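Local coordinates for protein D-glyceraldehyde dehydrogenase (NADP(+)) (PDB 5IZD) that oxidises D-glyceraldehyde to (R)-glycerate with NADP(+) as a tetrameric aldehyde dehydrogenase of the non-phosphorylated Entner-Doudoroff pathway, at residues I105-I108 / Q109-E113; A260-D263 / N264-T268. One frame throughout, in Å; residues are numbered along the deposited sequence.

Both contacts are local turns of helix within one aldehyde dehydrogenase chain, and they do not touch: their centres lie about 32 Å apart and their nearest atoms about 19 Å apart. Contact 1 comes first along the chain, in the last turns of helix 94-112, which packs against helices 39-77 and 153-164. Contact 2 follows, at the start of helix 262-274, just after strand 252-256 of the seven-stranded mixed sheet. Each meets a different copy of the protein, contact 1 the second subunit and contact 2 the third, so the two turns join separate interfaces of the homotetramer. Contact 1 approaches the probable substrate-binding residue Arg157, whereas contact 2 lies away from the catalytic and cofactor-binding residues.

Contact 1: I105-I108 / Q109-E113; sequences IDQI and QYYAE
Residues 105-112 form regular alpha-helix, in which the amides of Gln109, Tyr110, Tyr111 and Ala112 each bond to the carbonyl four residues back, from Ile105 to Ile108. The closest of these is Tyr111 N to Gln107 O, at 2.9 Å and almost straight (169°). The same carbonyl oxygen lies 3.1 Å from Tyr111 CD2, approaching the ring obliquely. The Tyr111 ring extends alongside the Gln107 side chain, and a water spans their ends: it donates to Gln107 OE1 at 2.6 Å and sits 2.7 Å from Tyr111 OH. CG is beside the backbone N in Tyr111 (chi1 -72°) but anti to it in Tyr110, which sets Tyr110 CD2 3.9 Å above one face of the Tyr111 ring, offset toward its rim.

This is the C-terminal part of helix 94-112, which packs against helices 39-77 and 153-164: Ile108 touches Ile68 of the first and Ala156 of the second, where Gln107 also meets Arg157, a probable substrate-binding residue.

On another side of the helix, Gln109 bends at chi2 (68°) and directs NE2 to Glu113 OE2, 3.0 Å away; the acceptor lies in the amide plane, but the donor stands above the carboxylate plane. Gln109 OE1 takes a bond from Lys72. Three residues of the second subunit complete the polar ends: Tyr69 OH bonds to Glu113 OE2, Lys117 pairs with Glu113 OE1, and Arg116 forms a salt bridge with Asp106 OD1.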
loop_
_atom_site.group_PDB
_atom_site.type_symbol
_atom_site.label_atom_id
_atom_site.label_comp_id
_atom_site.label_asym_id
_atom_site.label_seq_id
_atom_site.Cartn_x
_atom_site.Cartn_y
_atom_site.Cartn_z
ATOM N N ILE A 105 -23.052 -12.039 -8.369
ATOM C CA ILE A 105 -22.898 -12.617 -7.030
ATOM C C ILE A 105 -21.434 -12.531 -6.613
ATOM O O ILE A 105 -21.166 -11.996 -5.544
ATOM C CB ILE A 105 -23.429 -14.086 -6.952
ATOM C CG1 ILE A 105 -24.968 -14.112 -7.101
ATOM C CG2 ILE A 105 -22.993 -14.796 -5.660
ATOM C CD1 ILE A 105 -25.527 -15.439 -7.604
ATOM N N ASP A 106 -20.509 -12.907 -7.464
ATOM C CA ASP A 106 -19.100 -12.768 -7.158
ATOM C C ASP A 106 -18.651 -11.321 -6.924
ATOM O O ASP A 106 -17.853 -11.082 -6.077
ATOM C CB ASP A 106 -18.238 -13.378 -8.248
ATOM C CG ASP A 106 -16.717 -13.284 -7.942
ATOM O OD1 ASP A 106 -16.237 -14.014 -7.115
ATOM O OD2 ASP A 106 -16.007 -12.483 -8.537
ATOM N N GLN A 107 -19.187 -10.373 -7.661
ATOM C CA GLN A 107 -18.741 -9.020 -7.577
ATOM C C GLN A 107 -19.246 -8.353 -6.324
ATOM O O GLN A 107 -18.531 -7.609 -5.657
ATOM C CB GLN A 107 -19.198 -8.210 -8.786
ATOM C CG GLN A 107 -18.366 -8.401 -10.029
ATOM C CD GLN A 107 -18.912 -7.511 -11.134
ATOM O OE1 GLN A 107 -18.353 -6.449 -11.415
ATOM N NE2 GLN A 107 -20.069 -7.885 -11.687
ATOM N N ILE A 108 -20.530 -8.570 -6.045
ATOM C CA ILE A 108 -21.104 -8.012 -4.848
ATOM C C ILE A 108 -20.356 -8.553 -3.593
ATOM O O ILE A 108 -20.051 -7.785 -2.674
ATOM C CB ILE A 108 -22.596 -8.283 -4.757
ATOM C CG1 ILE A 108 -23.350 -7.440 -5.799
ATOM C CG2 ILE A 108 -23.084 -7.910 -3.369
ATOM C CD1 ILE A 108 -24.799 -7.884 -5.990
ATOM N N GLN A 109 -20.057 -9.856 -3.553
ATOM C CA GLN A 109 -19.240 -10.418 -2.474
ATOM C C GLN A 109 -17.878 -9.711 -2.353
ATOM O O GLN A 109 -17.543 -9.198 -1.306
ATOM C CB GLN A 109 -19.010 -11.893 -2.683
ATOM C CG GLN A 109 -18.159 -12.538 -1.608
ATOM C CD GLN A 109 -18.824 -12.607 -0.250
ATOM O OE1 GLN A 109 -20.027 -12.587 -0.142
ATOM N NE2 GLN A 109 -18.021 -12.695 0.797
ATOM N N TYR A 110 -17.179 -9.643 -3.467
ATOM C CA TYR A 110 -15.830 -9.110 -3.519
ATOM C C TYR A 110 -15.790 -7.659 -3.028
ATOM O O TYR A 110 -14.946 -7.333 -2.189
ATOM C CB TYR A 110 -15.268 -9.192 -4.914
ATOM C CG TYR A 110 -13.944 -8.455 -5.056
ATOM C CD1 TYR A 110 -12.710 -9.083 -4.741
ATOM C CD2 TYR A 110 -13.911 -7.124 -5.520
ATOM C CE1 TYR A 110 -11.503 -8.396 -4.891
ATOM C CE2 TYR A 110 -12.714 -6.429 -5.609
ATOM C CZ TYR A 110 -11.518 -7.077 -5.299
ATOM O OH TYR A 110 -10.370 -6.351 -5.416
ATOM N N TYR A 111 -16.707 -6.804 -3.510
ATOM C CA TYR A 111 -16.687 -5.410 -3.105
ATOM C C TYR A 111 -17.056 -5.219 -1.639
ATOM O O TYR A 111 -16.426 -4.387 -0.930
ATOM C CB TYR A 111 -17.531 -4.516 -4.005
ATOM C CG TYR A 111 -16.925 -4.309 -5.369
ATOM C CD1 TYR A 111 -15.725 -3.658 -5.520
ATOM C CD2 TYR A 111 -17.552 -4.771 -6.512
ATOM C CE1 TYR A 111 -15.145 -3.490 -6.741
ATOM C CE2 TYR A 111 -17.006 -4.579 -7.758
ATOM C CZ TYR A 111 -15.795 -3.923 -7.875
ATOM O OH TYR A 111 -15.179 -3.728 -9.109
ATOM N N ALA A 112 -18.052 -5.971 -1.172
ATOM C CA ALA A 112 -18.417 -5.938 0.229
ATOM C C ALA A 112 -17.283 -6.388 1.146
ATOM O O ALA A 112 -17.142 -5.841 2.240
ATOM C CB ALA A 112 -19.689 -6.722 0.495
ATOM N N GLU A 113 -16.433 -7.311 0.692
ATOM C CA GLU A 113 -15.243 -7.736 1.508
ATOM C C GLU A 113 -14.188 -6.664 1.793
ATOM O O GLU A 113 -13.313 -6.858 2.656
ATOM C CB GLU A 113 -14.559 -8.967 0.903
ATOM C CG GLU A 113 -15.414 -10.273 0.914
ATOM C CD GLU A 113 -14.839 -11.376 0.035
ATOM O OE1 GLU A 113 -14.081 -11.018 -0.883
ATOM O OE2 GLU A 113 -15.088 -12.595 0.235
HETATM O O HOH W 1 -15.962 -5.815 -10.693
#

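Contact 2: A260-D263 / N264-T268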
loop_
_atom_site.group_PDB
_atom_site.type_symbol
_atom_site.label_atom_id
_atom_site.label_comp_id
_atom_site.label_asym_id
_atom_site.label_seq_id
_atom_site.Cartn_x
_atom_site.Cartn_y
_atom_site.Cartn_z
ATOM N N ALA A 260 2.141 -20.559 -31.333
ATOM C CA ALA A 260 0.952 -20.668 -30.480
ATOM C C ALA A 260 0.386 -22.083 -30.439
ATOM O O ALA A 260 0.508 -22.824 -31.416
ATOM C CB ALA A 260 -0.144 -19.725 -30.984
ATOM N N ASP A 261 -0.281 -22.443 -29.348
ATOM C CA ASP A 261 -1.081 -23.645 -29.345
ATOM C C ASP A 261 -2.428 -23.382 -30.110
ATOM O O ASP A 261 -3.255 -22.602 -29.664
ATOM C CB ASP A 261 -1.388 -24.149 -27.933
ATOM C CG ASP A 261 -2.291 -25.416 -27.987
ATOM O OD1 ASP A 261 -3.549 -25.342 -28.192
ATOM O OD2 ASP A 261 -1.713 -26.510 -27.921
ATOM N N MET A 262 -2.595 -24.064 -31.233
ATOM C CA MET A 262 -3.683 -23.792 -32.183
ATOM C C MET A 262 -5.083 -23.968 -31.572
ATOM O O MET A 262 -5.939 -23.106 -31.723
ATOM C CB MET A 262 -3.569 -24.703 -33.409
ATOM C CG MET A 262 -2.362 -24.433 -34.307
ATOM S SD MET A 262 -2.478 -22.859 -35.179
ATOM C CE MET A 262 -3.922 -23.247 -36.207
ATOM N N ASP A 263 -5.286 -25.093 -30.897
ATOM C CA ASP A 263 -6.548 -25.406 -30.255
ATOM C C ASP A 263 -6.897 -24.350 -29.242
ATOM O O ASP A 263 -7.997 -23.879 -29.217
ATOM C CB ASP A 263 -6.530 -26.790 -29.565
ATOM C CG ASP A 263 -6.702 -27.957 -30.551
ATOM O OD1 ASP A 263 -7.065 -27.740 -31.720
ATOM O OD2 ASP A 263 -6.460 -29.116 -30.145
ATOM N N ASN A 264 -5.943 -23.955 -28.408
ATOM C CA ASN A 264 -6.269 -22.975 -27.380
ATOM C C ASN A 264 -6.600 -21.601 -27.949
ATOM O O ASN A 264 -7.517 -20.945 -27.473
ATOM C CB ASN A 264 -5.192 -22.935 -26.284
ATOM C CG ASN A 264 -5.290 -24.153 -25.377
ATOM O OD1 ASN A 264 -6.364 -24.794 -25.283
ATOM N ND2 ASN A 264 -4.172 -24.499 -24.714
ATOM N N ALA A 265 -5.859 -21.215 -28.992
ATOM C CA ALA A 265 -6.046 -19.929 -29.632
ATOM C C ALA A 265 -7.437 -19.867 -30.269
ATOM O O ALA A 265 -8.141 -18.883 -30.087
ATOM C CB ALA A 265 -4.984 -19.692 -30.661
ATOM N N LEU A 266 -7.786 -20.921 -31.011
ATOM C CA LEU A 266 -9.112 -21.053 -31.635
ATOM C C LEU A 266 -10.266 -21.075 -30.632
ATOM O O LEU A 266 -11.262 -20.430 -30.852
ATOM C CB LEU A 266 -9.190 -22.269 -32.560
ATOM C CG LEU A 266 -8.388 -22.085 -33.833
ATOM C CD1 LEU A 266 -8.071 -23.421 -34.525
ATOM C CD2 LEU A 266 -9.119 -21.126 -34.753
ATOM N N LYS A 267 -10.115 -21.820 -29.542
ATOM C CA LYS A 267 -11.122 -21.842 -28.503
ATOM C C LYS A 267 -11.338 -20.455 -27.923
ATOM O O LYS A 267 -12.490 -20.007 -27.757
ATOM C CB LYS A 267 -10.700 -22.726 -27.359
ATOM C CG LYS A 267 -10.945 -24.193 -27.578
ATOM C CD LYS A 267 -10.488 -24.943 -26.321
ATOM C CE LYS A 267 -10.665 -26.434 -26.495
ATOM N NZ LYS A 267 -9.967 -27.149 -25.395
ATOM N N THR A 268 -10.229 -19.790 -27.588
ATOM C CA THR A 268 -10.280 -18.444 -27.055
ATOM C C THR A 268 -10.873 -17.433 -28.068
ATOM O O THR A 268 -11.595 -16.515 -27.662
ATOM C CB THR A 268 -8.898 -17.959 -26.593
ATOM O OG1 THR A 268 -8.306 -18.938 -25.712
ATOM C CG2 THR A 268 -8.990 -16.596 -25.933
#
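Asp261 reaches forward to Asn264 with its carboxylate, at the start of the helix. From CB, the chain takes CG anti to the backbone N (chi1 178°), placing CG 3.9 Å from Asn264 ND2. Beyond it, OD1 accepts from Asn264 N at 2.8 Å, with the N-H pointing at it at 161° and the donor nearly in line with the C-O bond. The same oxygen lies 3.5 Å from Asn264 CB, and the Asp261 carboxylate and the side-chain amide of Asn264 are turned 36° apart and cross obliquely. Asp261 is thus the N-cap of helix 262-274: its side chain takes up an amide of the first turn, while its own carbonyl O accepts from Ala265 N at 3.0 Å. A carboxylate here would also be expected to interact favourably with the helix dipole.

Farther round the turn, Met262 CE approaches Leu266 CD1 at 4.5 Å, and both residues pack on Arg300 of helix 294-305. Outside the turn, Asp263 OD1 forms a salt bridge with Arg300 NH2. Asn264 O is gripped by Thr268 N and by Thr268 OG1, the latter at 2.8 Å, from opposite faces of its plane. Asn264 OD1 and Lys267 NZ bond to the backbone N and O, respectively, of Leu482 of the third subunit.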